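Local structure of putative Type I topoisomerase (Deinococcus radiodurans, 3M4A) at residues Pro119-Leu131 with Arg215-Glu228. The protein probably changes DNA topology as a type IB topoisomerase, by ATP-independent breakage of one strand, followed by passage and rejoining. Residues are numbered along the deposited sequence; the frame is centred on the assembly and turned at random.
Sequences PPRKVMALMTRLL and RRIHSTELNAYLRE. With ACY (acetic acid), chain D; nucleotides of chain B.
With CG anti to the backbone N (chi1 -180°), the Tyr225 side chain reaches from helix 219-230 into helix 120-134, where Met124, whose own CG lies anti to its carbonyl carbon, meets it. Met124 CB sits over one face of the ring, 3.9 Å from the centroid of the Tyr225 ring, a CH-pi contact, while its sulfur stands obliquely to the same ring in a Met-aromatic contact. Thr128 OG1 approaches the ring edge, 3.4 Å from Tyr225 CE2; that hydroxyl donates to Met124 O, which accepts Thr128 N from the opposite face of its carbonyl plane. Tyr225 thus fills a hole formed by Arg121, Met124, Ala125 and Thr128, and its OH hydrogen-bonds to Asp112 of helix 91-113. Such knobs-into-holes packing, repeated by Leu222 among Met124, Met127, Thr128 and Leu131, joins two helices of the type IB catalytic core; the axes of 120-131 and 219-228 cross at -79°. Ile217, just ahead of the second helix, extends the apolar contact, its CG2 3.7 Å from both Met124 CG and Met127 SD. Charged pairs flank this buried centre. Arg215, its NH2 3.5 Å from Pro120 CG, grips Glu221 end-on. The Arg121 guanidinium places a face over Tyr225 CE1 and holds Glu228 likewise: NH1 to OE1 at 2.9 Å is almost straight, whereas NH2 meets OE2 from above the carboxylate plane. Asp112 takes Arg121 NE as well, so the arginine links three helices. Were Tyr225 an alanine, Asp112 would probably lose its phenol partner and a gap would open against Met124 CB. From the same helix 120-134, Lys122 NZ hydrogen-bonds to OP1 of DG9 of chain B, and Arg129 NH1 to OP2 and NH2 to OP1 of DC10 of chain B.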
# COMPACT_ATOMS: atom_id res chain seq x y z
N PRO A 119 -8.96 -16.67 9.42
CA PRO A 119 -7.95 -16.50 10.47
C PRO A 119 -7.32 -15.12 10.42
O PRO A 119 -7.47 -14.41 9.42
CB PRO A 119 -6.91 -17.57 10.14
CG PRO A 119 -7.00 -17.69 8.63
CD PRO A 119 -8.47 -17.56 8.34
N PRO A 120 -6.61 -14.71 11.48
CA PRO A 120 -6.12 -13.34 11.58
C PRO A 120 -5.30 -12.85 10.39
O PRO A 120 -5.57 -11.77 9.87
CB PRO A 120 -5.28 -13.37 12.86
CG PRO A 120 -5.93 -14.42 13.66
CD PRO A 120 -6.28 -15.49 12.70
N ARG A 121 -4.33 -13.65 9.94
CA ARG A 121 -3.46 -13.22 8.85
C ARG A 121 -4.23 -13.12 7.53
O ARG A 121 -3.87 -12.32 6.68
CB ARG A 121 -2.26 -14.15 8.70
CG ARG A 121 -1.32 -14.06 9.89
CD ARG A 121 -0.15 -15.01 9.75
NE ARG A 121 0.73 -14.63 8.65
CZ ARG A 121 1.76 -13.80 8.71
NH1 ARG A 121 2.13 -13.22 9.85
NH2 ARG A 121 2.45 -13.55 7.61
N LYS A 122 -5.26 -13.94 7.34
CA LYS A 122 -6.07 -13.83 6.11
C LYS A 122 -6.89 -12.51 6.10
O LYS A 122 -6.93 -11.77 5.08
CB LYS A 122 -6.99 -15.04 5.94
CG LYS A 122 -7.89 -14.92 4.72
CD LYS A 122 -8.42 -16.23 4.20
CE LYS A 122 -9.14 -16.04 2.87
NZ LYS A 122 -9.44 -17.35 2.21
N VAL A 123 -7.51 -12.19 7.23
CA VAL A 123 -8.27 -10.93 7.34
C VAL A 123 -7.31 -9.74 7.18
O VAL A 123 -7.64 -8.77 6.49
CB VAL A 123 -9.10 -10.84 8.62
CG1 VAL A 123 -9.91 -9.55 8.65
CG2 VAL A 123 -10.07 -12.02 8.71
N MET A 124 -6.13 -9.81 7.80
CA MET A 124 -5.13 -8.75 7.63
C MET A 124 -4.59 -8.64 6.20
O MET A 124 -4.33 -7.54 5.73
CB MET A 124 -4.01 -8.88 8.66
CG MET A 124 -4.53 -8.56 10.02
SD MET A 124 -3.31 -8.53 11.35
CE MET A 124 -2.71 -10.20 11.34
N ALA A 125 -4.43 -9.78 5.53
CA ALA A 125 -4.05 -9.75 4.11
C ALA A 125 -5.13 -9.07 3.26
O ALA A 125 -4.80 -8.31 2.32
CB ALA A 125 -3.77 -11.19 3.60
N LEU A 126 -6.40 -9.33 3.56
CA LEU A 126 -7.52 -8.69 2.85
C LEU A 126 -7.49 -7.17 3.09
O LEU A 126 -7.65 -6.35 2.17
CB LEU A 126 -8.85 -9.27 3.32
CG LEU A 126 -9.16 -10.71 2.92
CD1 LEU A 126 -10.32 -11.28 3.74
CD2 LEU A 126 -9.52 -10.73 1.42
N MET A 127 -7.25 -6.79 4.34
CA MET A 127 -7.15 -5.37 4.70
C MET A 127 -5.98 -4.68 4.01
O MET A 127 -6.11 -3.55 3.57
CB MET A 127 -7.07 -5.20 6.22
CG MET A 127 -8.35 -5.60 6.94
SD MET A 127 -8.12 -5.77 8.72
CE MET A 127 -8.44 -4.09 9.22
N THR A 128 -4.85 -5.39 3.90
CA THR A 128 -3.65 -4.87 3.24
C THR A 128 -3.93 -4.71 1.75
O THR A 128 -3.52 -3.71 1.15
CB THR A 128 -2.44 -5.77 3.47
OG1 THR A 128 -2.18 -5.85 4.88
CG2 THR A 128 -1.20 -5.17 2.80
N ARG A 129 -4.63 -5.66 1.16
CA ARG A 129 -5.03 -5.49 -0.25
C ARG A 129 -5.90 -4.25 -0.40
O ARG A 129 -5.73 -3.49 -1.35
CB ARG A 129 -5.73 -6.73 -0.81
CG ARG A 129 -6.10 -6.58 -2.29
CD ARG A 129 -6.53 -7.89 -2.87
NE ARG A 129 -5.38 -8.79 -2.99
CZ ARG A 129 -5.44 -10.03 -3.45
NH1 ARG A 129 -6.57 -10.55 -3.90
NH2 ARG A 129 -4.34 -10.75 -3.50
N LEU A 130 -6.83 -4.02 0.51
CA LEU A 130 -7.66 -2.80 0.44
C LEU A 130 -6.86 -1.49 0.57
O LEU A 130 -7.15 -0.53 -0.12
CB LEU A 130 -8.78 -2.86 1.47
CG LEU A 130 -9.86 -3.89 1.14
CD1 LEU A 130 -10.74 -4.18 2.36
CD2 LEU A 130 -10.70 -3.38 -0.04
N LEU A 131 -5.85 -1.47 1.44
CA LEU A 131 -4.94 -0.32 1.54
C LEU A 131 -4.24 -0.07 0.20
O LEU A 131 -4.11 1.07 -0.25
CB LEU A 131 -3.88 -0.54 2.61
CG LEU A 131 -4.27 -0.63 4.08
CD1 LEU A 131 -3.10 -1.07 4.97
CD2 LEU A 131 -4.89 0.69 4.56
N ARG A 215 -13.28 -12.19 17.10
CA ARG A 215 -12.80 -10.88 17.57
C ARG A 215 -12.50 -9.96 16.39
O ARG A 215 -12.41 -10.41 15.26
CB ARG A 215 -11.53 -11.04 18.43
CG ARG A 215 -10.34 -11.66 17.71
CD ARG A 215 -9.10 -11.77 18.60
NE ARG A 215 -7.96 -12.31 17.86
CZ ARG A 215 -7.19 -11.61 17.03
NH1 ARG A 215 -7.44 -10.32 16.82
NH2 ARG A 215 -6.18 -12.19 16.40
N ARG A 216 -12.32 -8.67 16.69
CA ARG A 216 -11.96 -7.69 15.67
C ARG A 216 -10.47 -7.69 15.38
O ARG A 216 -9.65 -7.99 16.25
CB ARG A 216 -12.32 -6.29 16.13
CG ARG A 216 -13.78 -5.94 16.10
CD ARG A 216 -13.99 -4.54 16.62
NE ARG A 216 -13.21 -3.58 15.83
CZ ARG A 216 -12.86 -2.37 16.23
NH1 ARG A 216 -13.23 -1.89 17.41
NH2 ARG A 216 -12.13 -1.61 15.42
N ILE A 217 -10.11 -7.29 14.16
CA ILE A 217 -8.75 -6.86 13.87
C ILE A 217 -8.69 -5.34 14.09
O ILE A 217 -9.35 -4.58 13.38
CB ILE A 217 -8.34 -7.16 12.41
CG1 ILE A 217 -8.46 -8.66 12.10
CG2 ILE A 217 -6.93 -6.64 12.15
CD1 ILE A 217 -7.57 -9.56 12.97
N HIS A 218 -7.89 -4.92 15.07
CA HIS A 218 -7.69 -3.51 15.37
C HIS A 218 -6.45 -2.97 14.66
O HIS A 218 -5.61 -3.73 14.18
CB HIS A 218 -7.53 -3.32 16.89
CG HIS A 218 -8.72 -3.78 17.69
ND1 HIS A 218 -9.71 -2.92 18.11
CD2 HIS A 218 -9.06 -5.00 18.16
CE1 HIS A 218 -10.61 -3.59 18.81
NE2 HIS A 218 -10.24 -4.86 18.85
N SER A 219 -6.33 -1.65 14.63
CA SER A 219 -5.19 -0.99 13.98
C SER A 219 -3.82 -1.47 14.46
O SER A 219 -2.92 -1.68 13.66
CB SER A 219 -5.31 0.54 14.12
OG SER A 219 -5.24 0.95 15.48
N THR A 220 -3.63 -1.67 15.77
CA THR A 220 -2.32 -2.09 16.27
C THR A 220 -1.87 -3.43 15.67
O THR A 220 -0.73 -3.56 15.23
CB THR A 220 -2.32 -2.19 17.80
OG1 THR A 220 -2.73 -0.93 18.34
CG2 THR A 220 -0.90 -2.55 18.32
N GLU A 221 -2.78 -4.39 15.61
CA GLU A 221 -2.51 -5.70 15.04
C GLU A 221 -2.20 -5.60 13.53
O GLU A 221 -1.24 -6.20 13.06
CB GLU A 221 -3.67 -6.65 15.30
CG GLU A 221 -3.32 -8.09 15.02
CD GLU A 221 -4.44 -9.05 15.29
OE1 GLU A 221 -5.55 -8.61 15.65
OE2 GLU A 221 -4.19 -10.28 15.15
N LEU A 222 -2.99 -4.82 12.80
CA LEU A 222 -2.74 -4.63 11.37
C LEU A 222 -1.42 -3.95 11.14
O LEU A 222 -0.66 -4.33 10.25
CB LEU A 222 -3.86 -3.84 10.69
CG LEU A 222 -3.67 -3.58 9.19
CD1 LEU A 222 -3.48 -4.88 8.40
CD2 LEU A 222 -4.85 -2.78 8.62
N ASN A 223 -1.12 -2.92 11.93
CA ASN A 223 0.16 -2.24 11.76
C ASN A 223 1.36 -3.15 12.02
O ASN A 223 2.38 -3.01 11.37
CB ASN A 223 0.23 -0.96 12.62
CG ASN A 223 -0.63 0.18 12.05
OD1 ASN A 223 -0.79 0.31 10.83
ND2 ASN A 223 -1.17 1.01 12.92
N ALA A 224 1.23 -4.11 12.94
CA ALA A 224 2.28 -5.12 13.17
C ALA A 224 2.47 -6.06 11.98
O ALA A 224 3.60 -6.42 11.63
CB ALA A 224 1.98 -5.93 14.44
N TYR A 225 1.36 -6.44 11.36
CA TYR A 225 1.38 -7.26 10.15
C TYR A 225 2.10 -6.51 9.03
O TYR A 225 2.95 -7.09 8.34
CB TYR A 225 -0.06 -7.61 9.75
CG TYR A 225 -0.21 -8.46 8.50
CD1 TYR A 225 -0.01 -9.83 8.56
CD2 TYR A 225 -0.53 -7.89 7.28
CE1 TYR A 225 -0.14 -10.62 7.43
CE2 TYR A 225 -0.66 -8.67 6.14
CZ TYR A 225 -0.47 -10.04 6.22
OH TYR A 225 -0.58 -10.85 5.12
N LEU A 226 1.75 -5.24 8.85
CA LEU A 226 2.41 -4.39 7.85
C LEU A 226 3.91 -4.26 8.12
O LEU A 226 4.72 -4.36 7.20
CB LEU A 226 1.76 -3.01 7.77
CG LEU A 226 0.32 -2.96 7.24
CD1 LEU A 226 -0.23 -1.55 7.26
CD2 LEU A 226 0.28 -3.55 5.82
N ARG A 227 4.30 -4.08 9.38
CA ARG A 227 5.73 -4.05 9.70
C ARG A 227 6.43 -5.30 9.18
O ARG A 227 7.51 -5.21 8.59
CB ARG A 227 5.97 -3.88 11.20
CG ARG A 227 5.70 -2.48 11.70
CD ARG A 227 6.41 -2.19 13.03
NE ARG A 227 6.05 -3.13 14.08
CZ ARG A 227 4.89 -3.14 14.76
NH1 ARG A 227 3.95 -2.24 14.50
NH2 ARG A 227 4.68 -4.05 15.70
N GLU A 228 5.80 -6.46 9.37
CA GLU A 228 6.34 -7.72 8.86
C GLU A 228 6.46 -7.73 7.34
O GLU A 228 7.51 -8.08 6.82
CB GLU A 228 5.51 -8.92 9.30
CG GLU A 228 6.05 -10.23 8.72
CD GLU A 228 5.16 -11.42 8.96
OE1 GLU A 228 4.35 -11.37 9.89
OE2 GLU A 228 5.28 -12.42 8.20
C ACY D . -2.33 -6.82 -2.25
O ACY D . -2.82 -7.97 -2.14
OXT ACY D . -2.65 -6.04 -3.17
CH3 ACY D . -1.31 -6.38 -1.24
P DC B 10 -5.11 -14.13 -4.87
OP1 DC B 10 -3.85 -13.49 -4.50
OP2 DC B 10 -6.32 -13.27 -4.92
O5' DC B 10 -4.93 -14.74 -6.32
C5' DC B 10 -3.79 -15.58 -6.58
C4' DC B 10 -3.94 -16.23 -7.94
O4' DC B 10 -5.05 -17.18 -7.91
C3' DC B 10 -4.24 -15.27 -9.09
O3' DC B 10 -3.56 -15.68 -10.25
C2' DC B 10 -5.73 -15.43 -9.30
C1' DC B 10 -5.84 -16.92 -9.07
N1 DC B 10 -7.20 -17.43 -8.82
C2 DC B 10 -7.45 -18.77 -9.15
O2 DC B 10 -6.54 -19.47 -9.64
N3 DC B 10 -8.69 -19.26 -8.95
C4 DC B 10 -9.65 -18.50 -8.45
N4 DC B 10 -10.85 -19.05 -8.27
C5 DC B 10 -9.41 -17.13 -8.10
C6 DC B 10 -8.18 -16.65 -8.31
P DG B 9 -10.25 -17.52 -1.61
OP1 DG B 9 -10.40 -16.90 -0.26
OP2 DG B 9 -11.34 -17.41 -2.60
O5' DG B 9 -8.93 -16.98 -2.32
C5' DG B 9 -7.69 -16.98 -1.65
C4' DG B 9 -6.53 -16.99 -2.64
O4' DG B 9 -6.47 -18.21 -3.42
C3' DG B 9 -6.62 -15.90 -3.70
O3' DG B 9 -5.32 -15.39 -3.92
C2' DG B 9 -7.29 -16.59 -4.90
C1' DG B 9 -6.70 -17.97 -4.84
N9 DG B 9 -7.53 -19.10 -5.21
C8 DG B 9 -8.83 -19.30 -4.88
N7 DG B 9 -9.33 -20.44 -5.26
C5 DG B 9 -8.27 -21.05 -5.90
C6 DG B 9 -8.19 -22.31 -6.52
O6 DG B 9 -9.05 -23.19 -6.64
N1 DG B 9 -6.93 -22.52 -7.03
C2 DG B 9 -5.87 -21.65 -6.96
N2 DG B 9 -4.71 -22.02 -7.51
N3 DG B 9 -5.93 -20.49 -6.36
C4 DG B 9 -7.16 -20.24 -5.89